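Local coordinates for protein minor pilin subunit PAPF (Escherichia coli, PDB 2W07) that is a minor subunit of fimbriae, the surface filaments with which the bacterium colonizes the epithelium of specific host organs, at residues 71-76 with 82-87. The protein carries 1 engineered substitution. Sequence-based numbering, arbitrary orientation.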
loop_
_atom_site.group_PDB
_atom_site.type_symbol
_atom_site.label_atom_id
_atom_site.label_comp_id
_atom_site.label_asym_id
_atom_site.label_seq_id
_atom_site.Cartn_x
_atom_site.Cartn_y
_atom_site.Cartn_z
ATOM N N ASN B 71 15.506 5.002 -15.364
ATOM C CA ASN B 71 14.552 5.140 -14.267
ATOM C C ASN B 71 13.984 3.815 -13.779
ATOM O O ASN B 71 12.919 3.784 -13.155
ATOM C CB ASN B 71 13.405 6.047 -14.704
ATOM C CG ASN B 71 12.616 5.463 -15.859
ATOM O OD1 ASN B 71 13.158 4.713 -16.678
ATOM N ND2 ASN B 71 11.334 5.811 -15.943
ATOM N N ASN B 72 14.692 2.724 -14.045
ATOM C CA ASN B 72 14.216 1.411 -13.635
ATOM C C ASN B 72 15.387 0.507 -13.297
ATOM O O ASN B 72 15.288 -0.721 -13.402
ATOM C CB ASN B 72 13.405 0.785 -14.768
ATOM C CG ASN B 72 14.259 0.456 -15.978
ATOM O OD1 ASN B 72 15.062 1.277 -16.427
ATOM N ND2 ASN B 72 14.088 -0.746 -16.516
ATOM N N VAL B 73 16.493 1.117 -12.887
ATOM C CA VAL B 73 17.692 0.361 -12.569
ATOM C C VAL B 73 18.181 0.571 -11.149
ATOM O O VAL B 73 18.389 1.700 -10.707
ATOM C CB VAL B 73 18.836 0.713 -13.548
ATOM C CG1 VAL B 73 20.064 -0.123 -13.238
ATOM C CG2 VAL B 73 18.379 0.474 -14.980
ATOM N N LEU B 74 18.363 -0.538 -10.442
ATOM C CA LEU B 74 18.840 -0.519 -9.069
ATOM C C LEU B 74 20.349 -0.673 -9.068
ATOM O O LEU B 74 20.903 -1.420 -9.870
ATOM C CB LEU B 74 18.236 -1.682 -8.281
ATOM C CG LEU B 74 16.723 -1.723 -8.072
ATOM C CD1 LEU B 74 16.324 -3.082 -7.516
ATOM C CD2 LEU B 74 16.320 -0.604 -7.124
ATOM N N ALA B 75 21.016 0.034 -8.168
ATOM C CA ALA B 75 22.459 -0.078 -8.063
ATOM C C ALA B 75 22.714 -1.345 -7.261
ATOM O O ALA B 75 21.816 -1.849 -6.584
ATOM C CB ALA B 75 23.034 1.139 -7.336
ATOM N N THR B 76 23.924 -1.875 -7.353
ATOM C CA THR B 76 24.278 -3.077 -6.608
ATOM C C THR B 76 25.512 -2.750 -5.778
ATOM O O THR B 76 25.857 -1.581 -5.622
ATOM C CB THR B 76 24.610 -4.242 -7.550
ATOM O OG1 THR B 76 25.829 -3.956 -8.247
ATOM C CG2 THR B 76 23.482 -4.451 -8.554
ATOM N N GLY B 82 24.287 -2.837 -12.262
ATOM C CA GLY B 82 22.991 -2.762 -11.616
ATOM C C GLY B 82 21.993 -3.776 -12.128
ATOM O O GLY B 82 22.293 -4.580 -13.013
ATOM N N ILE B 83 20.796 -3.741 -11.555
ATOM C CA ILE B 83 19.728 -4.648 -11.951
ATOM C C ILE B 83 18.564 -3.819 -12.472
ATOM O O ILE B 83 18.009 -3.002 -11.742
ATOM C CB ILE B 83 19.238 -5.498 -10.761
ATOM C CG1 ILE B 83 20.408 -6.278 -10.155
ATOM C CG2 ILE B 83 18.138 -6.450 -11.216
ATOM C CD1 ILE B 83 21.034 -7.291 -11.092
ATOM N N ALA B 84 18.213 -4.019 -13.740
ATOM C CA ALA B 84 17.107 -3.295 -14.364
ATOM C C ALA B 84 15.809 -4.067 -14.136
ATOM O O ALA B 84 15.808 -5.295 -14.152
ATOM C CB ALA B 84 17.365 -3.127 -15.863
ATOM N N LEU B 85 14.705 -3.350 -13.933
ATOM C CA LEU B 85 13.416 -3.994 -13.683
ATOM C C LEU B 85 12.364 -3.700 -14.751
ATOM O O LEU B 85 12.293 -2.588 -15.280
ATOM C CB LEU B 85 12.861 -3.565 -12.319
ATOM C CG LEU B 85 13.707 -3.744 -11.056
ATOM C CD1 LEU B 85 12.900 -3.301 -9.843
ATOM C CD2 LEU B 85 14.130 -5.190 -10.909
ATOM N N TYR B 86 11.545 -4.705 -15.050
ATOM C CA TYR B 86 10.478 -4.577 -16.036
ATOM C C TYR B 86 9.194 -5.220 -15.508
ATOM O O TYR B 86 9.241 -6.217 -14.790
ATOM C CB TYR B 86 10.873 -5.249 -17.356
ATOM C CG TYR B 86 12.099 -4.655 -18.013
ATOM C CD1 TYR B 86 13.379 -4.973 -17.560
ATOM C CD2 TYR B 86 11.978 -3.752 -19.073
ATOM C CE1 TYR B 86 14.508 -4.409 -18.142
ATOM C CE2 TYR B 86 13.104 -3.181 -19.666
ATOM C CZ TYR B 86 14.366 -3.515 -19.192
ATOM O OH TYR B 86 15.486 -2.958 -19.763
ATOM N N GLN B 87 8.054 -4.635 -15.864
ATOM C CA GLN B 87 6.759 -5.151 -15.442
ATOM C C GLN B 87 6.403 -6.382 -16.264
ATOM O O GLN B 87 6.619 -6.413 -17.472
ATOM C CB GLN B 87 5.682 -4.084 -15.623
ATOM C CG GLN B 87 5.896 -2.846 -14.769
ATOM C CD GLN B 87 4.898 -1.743 -15.074
ATOM O OE1 GLN B 87 4.840 -1.242 -16.195
ATOM N NE2 GLN B 87 4.110 -1.358 -14.075
#
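Leu74 and Ile83 form an antiparallel hydrogen-bonded pair. Leu74 N donates to Ile83 O at 2.8 Å, and Ile83 N donates back to Leu74 O at 2.9 Å. Two residues along, past the non-hydrogen-bonded pair Val73 and Ala84, Leu85 N donates to Asn72 O at 2.7 Å. Beyond this bond the side chain of Asn72 takes over from the backbone. Its ND2 donates to Leu85 O at 2.9 Å, nearly straight at 175°, with the acceptor in the amide plane. Chi1 of 67° places Asn72 CG between the backbone N and the carbonyl carbon, and the amide faces Leu85 O. The same ND2 lies over one face of the Tyr86 ring, offset toward the rim. Strands 73-75 and 81-87 form a beta hairpin in the pilin, whose family has an incomplete immunoglobulin-like fold. Strand 73-75 is outermost in its sheet within this chain, and strand 116-126 flanks 81-87 on the other side. Apolar contacts fall on both faces. On one, Val73 CG2 meets Ala84 CB at 3.8 Å, and Val73 also touches Phe125. On the other, the Leu74 and Leu85 side chains meet obliquely through their CD1 methyls, 4.1 Å apart. Leu85 also packs on an apolar side chain of another protein's chain. Near the turn, Thr76 CG2 lies 3.5 Å from Gly82 CA, and the Thr76 and Ile83 side chains cross at about a right angle, while Thr76 OG1 hydrogen-bonds Phe81 O.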